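Local coordinates for hypothetical protein (Staphylococcus aureus subsp. aureus, PDB 2IL5) that is of unknown function but belongs to the Activator of Hsp90 ATPase homolog 1-like family, whose Bet v 1-like fold often encloses a pocket for hydrophobic ligands, at residues A55-G60 against E82-D87; G61-V66 against N75-I80. All coordinates share one frame; numbering follows the deposited sequence.

In the fold
Both contacts involve strand 74-85 of the antiparallel sheet, and each sets part of the chain between residues 55 and 66 against that strand or its end. Interaction 2 is the regular part: strand 62-66 pairs with 75-80 in a hairpin, half of its touching residues are buried, and backbone hydrogen bonds, apolar and aromatic groups on one face and a salt-bridge network on the other hold it. Interaction 1 lies at the surface, where the loop 55-60 meets the continuation of the same strand at 82-84 through one side-chain-to-backbone hydrogen bond and a small apolar contact. The backbone of Asp56, probably hydrogen-bonded from N to Lys62 O at 2.8 Å, ties the two together.

Interaction 1. Residues A55-G60 against E82-D87; sequences ADVKEG and ESLVMD
Glu59 and Leu84 carry this surface contact, in which a loop with an inverse gamma turn, connecting strands 50-55 and 62-68 of the antiparallel sheet, folds against the bulged C-terminal end of strand 74-85. The carboxylate of Glu59 acts much as a strand partner's carbonyl would: Leu84 N donates to Glu59 OE2 at 3.2 Å, almost straight (171° at the hydrogen), and OE2 receives it on its anti lone pair, away from OE1. Glu59 CG sits beside its own backbone N (chi1 -66°) and the chain then runs extended, which lays CG 3.6 Å from Glu82 O and carries the acid along the strand to Leu84. In return, Leu84 sends CD1 to the loop backbone, 3.5 Å from Lys58 CA, and crosses the side chain of Val57 at about a right angle, the apolar touch being narrow, with Val57 CG1 3.8 Å from Leu84 CD1. Tyr30 of helix 26-32, Thr34 and Val90 also pack on Leu84. Farther out, Glu82 and Ser83 both face Lys91 in a classic beta bulge, while the gamma turn centred on Val57 shapes the loop, closed by Lys58 N to Asp56 O at 2.8 Å.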
# COMPACT_ATOMS: atom_id res chain seq x y z
N ALA A 55 3.32 -14.31 1.74
CA ALA A 55 3.70 -13.27 2.68
C ALA A 55 4.35 -13.92 3.88
O ALA A 55 3.73 -14.77 4.55
CB ALA A 55 2.47 -12.43 3.12
N ASP A 56 5.61 -13.55 4.13
CA ASP A 56 6.30 -13.90 5.38
C ASP A 56 6.30 -12.71 6.35
O ASP A 56 7.23 -11.89 6.39
CB ASP A 56 7.72 -14.43 5.08
CG ASP A 56 8.48 -14.82 6.33
OD1 ASP A 56 7.82 -15.18 7.34
OD2 ASP A 56 9.73 -14.75 6.32
N VAL A 57 5.24 -12.64 7.15
CA VAL A 57 4.93 -11.44 7.95
C VAL A 57 5.74 -11.38 9.26
O VAL A 57 5.22 -11.63 10.35
CB VAL A 57 3.39 -11.22 8.15
CG1 VAL A 57 3.09 -9.85 8.80
CG2 VAL A 57 2.66 -11.30 6.80
N LYS A 58 7.03 -11.08 9.10
CA LYS A 58 7.95 -10.72 10.19
C LYS A 58 8.90 -9.67 9.63
O LYS A 58 8.95 -9.47 8.40
CB LYS A 58 8.74 -11.92 10.71
CG LYS A 58 9.57 -12.61 9.62
CD LYS A 58 10.78 -13.33 10.20
CE LYS A 58 11.26 -14.45 9.25
NZ LYS A 58 10.58 -15.78 9.52
N GLU A 59 9.65 -8.99 10.52
CA GLU A 59 10.61 -7.98 10.12
C GLU A 59 11.71 -8.61 9.25
O GLU A 59 12.26 -9.66 9.60
CB GLU A 59 11.16 -7.25 11.34
CG GLU A 59 10.09 -6.41 12.06
CD GLU A 59 10.65 -5.52 13.16
OE1 GLU A 59 11.83 -5.72 13.57
OE2 GLU A 59 9.91 -4.60 13.61
N GLY A 60 11.99 -8.00 8.08
CA GLY A 60 12.92 -8.59 7.11
C GLY A 60 12.32 -9.68 6.21
O GLY A 60 13.00 -10.23 5.34
N GLU A 82 9.61 -4.04 6.91
CA GLU A 82 10.76 -3.53 7.62
C GLU A 82 10.46 -3.43 9.12
O GLU A 82 11.29 -3.71 9.94
CB GLU A 82 11.24 -2.20 7.04
CG GLU A 82 11.41 -2.31 5.56
CD GLU A 82 12.54 -1.49 5.01
OE1 GLU A 82 12.21 -0.46 4.39
OE2 GLU A 82 13.72 -1.88 5.19
N SER A 83 9.24 -3.06 9.44
CA SER A 83 8.87 -2.80 10.79
C SER A 83 7.44 -3.25 10.99
O SER A 83 6.56 -2.93 10.19
CB SER A 83 9.03 -1.31 11.07
OG SER A 83 8.91 -1.09 12.45
N LEU A 84 7.23 -4.05 12.04
CA LEU A 84 5.92 -4.60 12.43
C LEU A 84 5.75 -4.43 13.93
O LEU A 84 6.32 -5.19 14.73
CB LEU A 84 5.84 -6.10 12.08
CG LEU A 84 5.77 -6.43 10.58
CD1 LEU A 84 5.98 -7.88 10.32
CD2 LEU A 84 4.43 -5.98 9.98
N VAL A 85 5.02 -3.41 14.34
CA VAL A 85 4.67 -3.35 15.72
C VAL A 85 3.16 -3.53 15.92
O VAL A 85 2.34 -2.80 15.35
CB VAL A 85 5.48 -2.26 16.53
CG1 VAL A 85 6.27 -1.25 15.64
CG2 VAL A 85 4.71 -1.64 17.75
N MSE A 86 2.82 -4.59 16.66
CA MSE A 86 1.45 -5.06 16.90
C MSE A 86 0.40 -4.01 17.20
O MSE A 86 0.49 -3.31 18.21
CB MSE A 86 1.44 -6.06 18.03
CG MSE A 86 0.12 -6.80 18.12
SE MSE A 86 -0.16 -7.70 19.80
CE MSE A 86 1.54 -8.69 19.98
N ASP A 87 -0.60 -3.95 16.31
CA ASP A 87 -1.77 -3.05 16.36
C ASP A 87 -1.36 -1.59 16.23
O ASP A 87 -2.15 -0.69 16.49
CB ASP A 87 -2.62 -3.26 17.65
CG ASP A 87 -3.14 -4.65 17.79
OD1 ASP A 87 -3.25 -5.37 16.77
OD2 ASP A 87 -3.47 -5.05 18.93

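Interaction 2. Residues G61-V66 against N75-I80; sequences GKYRIV and NVIEGI
The beta hairpin of strands 62-68 and 74-85 supplies this contact, its two short segments running antiparallel at 170° with axes 4.7 Å apart. Tyr63 with Gly79 and Ile65 with Ile77 are the hydrogen-bonded pairs. Bonds at the second are short, 2.7 Å for both Ile65 N to Ile77 O and Ile77 N to Ile65 O, and each donor lies nearly on the line of the carbonyl; at Tyr63 and Gly79 the donors tilt out of the carbonyl planes. Lys62, Arg64 and Val66 face Ile80, Glu78 and Val76 in the non-hydrogen-bonded pairs.

On that face one carboxylate oxygen serves two cations. Lys62, fully extended, brings NZ to Glu78 OE2 at 2.8 Å from above the carboxylate plane. Arg64 lies alongside Glu78, pointing the same way, and its NE reaches OE2 at 3.2 Å near the guanidinium plane; the bond is weak, bent to 123°, with the guanidinium and carboxylate planes steeply turned against each other. Arg64 thus links acids of the strands on either side of its own, strongly through NH2 to Glu52 OE1 and weakly through NE to Glu78.

The other face is apolar and aromatic. Tyr63 CG stands between its backbone N and carbonyl carbon (chi1 72°), which turns the ring across to Gly79, whose N lies 3.6 Å above one ring face, toward the rim. The ring hydroxyl is hydrogen-bonded to Thr93 O, fixing its far end to strand 89-94. Ile77 sets CG2 4.2 Å from Tyr63 CE2 and CD1 against Ile65 CG2, with Phe43 on Ile65 and Met44 on Ile77. Hydrogen-bonded and non-hydrogen-bonded pairs alternating in this way are typical of a regular antiparallel hairpin, here part of the sheet of a probable Bet v 1-like fold.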
# COMPACT_ATOMS: atom_id res chain seq x y z
N GLY A 61 11.06 -10.00 6.45
CA GLY A 61 10.36 -11.01 5.66
C GLY A 61 9.82 -10.49 4.32
O GLY A 61 9.38 -9.36 4.21
N LYS A 62 9.82 -11.37 3.31
CA LYS A 62 9.36 -11.02 1.97
C LYS A 62 7.87 -11.27 1.74
O LYS A 62 7.29 -12.19 2.33
CB LYS A 62 10.18 -11.77 0.93
CG LYS A 62 9.73 -11.50 -0.53
CD LYS A 62 10.55 -12.27 -1.57
CE LYS A 62 9.85 -12.23 -2.91
NZ LYS A 62 10.55 -13.11 -3.89
N TYR A 63 7.25 -10.46 0.89
CA TYR A 63 5.95 -10.80 0.36
C TYR A 63 6.00 -10.73 -1.16
O TYR A 63 6.78 -9.95 -1.74
CB TYR A 63 4.81 -9.94 0.95
CG TYR A 63 4.83 -8.52 0.45
CD1 TYR A 63 5.55 -7.53 1.13
CD2 TYR A 63 4.17 -8.18 -0.73
CE1 TYR A 63 5.58 -6.22 0.64
CE2 TYR A 63 4.20 -6.90 -1.24
CZ TYR A 63 4.90 -5.91 -0.55
OH TYR A 63 4.92 -4.64 -1.08
N ARG A 64 5.19 -11.58 -1.80
CA ARG A 64 5.10 -11.62 -3.25
C ARG A 64 3.65 -11.82 -3.73
O ARG A 64 3.03 -12.85 -3.49
CB ARG A 64 6.01 -12.71 -3.80
CG ARG A 64 6.08 -12.69 -5.28
CD ARG A 64 6.89 -13.86 -5.79
NE ARG A 64 7.13 -13.73 -7.23
CZ ARG A 64 6.48 -14.44 -8.14
NH1 ARG A 64 6.73 -14.27 -9.43
NH2 ARG A 64 5.58 -15.33 -7.75
N ILE A 65 3.12 -10.80 -4.41
CA ILE A 65 1.75 -10.82 -4.93
C ILE A 65 1.79 -10.80 -6.46
O ILE A 65 2.46 -9.95 -7.07
CB ILE A 65 0.95 -9.60 -4.42
CG1 ILE A 65 0.88 -9.63 -2.88
CG2 ILE A 65 -0.43 -9.55 -5.10
CD1 ILE A 65 0.28 -8.40 -2.22
N VAL A 66 1.10 -11.79 -7.05
CA VAL A 66 0.91 -11.89 -8.50
C VAL A 66 -0.59 -11.67 -8.81
O VAL A 66 -1.45 -12.40 -8.34
CB VAL A 66 1.39 -13.25 -9.02
CG1 VAL A 66 1.33 -13.31 -10.51
CG2 VAL A 66 2.82 -13.52 -8.54
N ASN A 75 0.63 -8.61 -13.07
CA ASN A 75 1.34 -7.66 -12.22
C ASN A 75 2.01 -8.42 -11.10
O ASN A 75 1.33 -9.16 -10.38
CB ASN A 75 0.36 -6.68 -11.58
CG ASN A 75 0.60 -5.28 -12.02
OD1 ASN A 75 0.38 -4.94 -13.20
ND2 ASN A 75 1.09 -4.43 -11.08
N VAL A 76 3.33 -8.22 -10.95
CA VAL A 76 4.09 -8.78 -9.83
C VAL A 76 4.47 -7.66 -8.85
O VAL A 76 5.04 -6.64 -9.22
CB VAL A 76 5.34 -9.61 -10.30
CG1 VAL A 76 6.04 -10.22 -9.10
CG2 VAL A 76 4.94 -10.70 -11.28
N ILE A 77 4.10 -7.86 -7.60
CA ILE A 77 4.35 -6.90 -6.58
C ILE A 77 5.09 -7.66 -5.48
O ILE A 77 4.62 -8.68 -4.96
CB ILE A 77 3.03 -6.25 -6.06
CG1 ILE A 77 2.22 -5.68 -7.22
CG2 ILE A 77 3.29 -5.21 -4.96
CD1 ILE A 77 0.92 -6.46 -7.56
N GLU A 78 6.28 -7.16 -5.15
CA GLU A 78 7.13 -7.76 -4.13
C GLU A 78 7.69 -6.69 -3.24
O GLU A 78 7.88 -5.57 -3.66
CB GLU A 78 8.32 -8.47 -4.78
CG GLU A 78 7.96 -9.71 -5.55
CD GLU A 78 9.21 -10.40 -6.04
OE1 GLU A 78 10.13 -9.68 -6.52
OE2 GLU A 78 9.26 -11.65 -5.94
N GLY A 79 8.02 -7.07 -2.01
CA GLY A 79 8.66 -6.16 -1.09
C GLY A 79 8.94 -6.86 0.21
O GLY A 79 8.86 -8.10 0.33
N ILE A 80 9.22 -6.04 1.20
CA ILE A 80 9.74 -6.47 2.48
C ILE A 80 9.00 -5.78 3.61
O ILE A 80 8.69 -4.59 3.51
CB ILE A 80 11.28 -6.09 2.59
CG1 ILE A 80 12.13 -6.97 1.67
CG2 ILE A 80 11.77 -6.24 3.99
CD1 ILE A 80 11.96 -8.41 1.94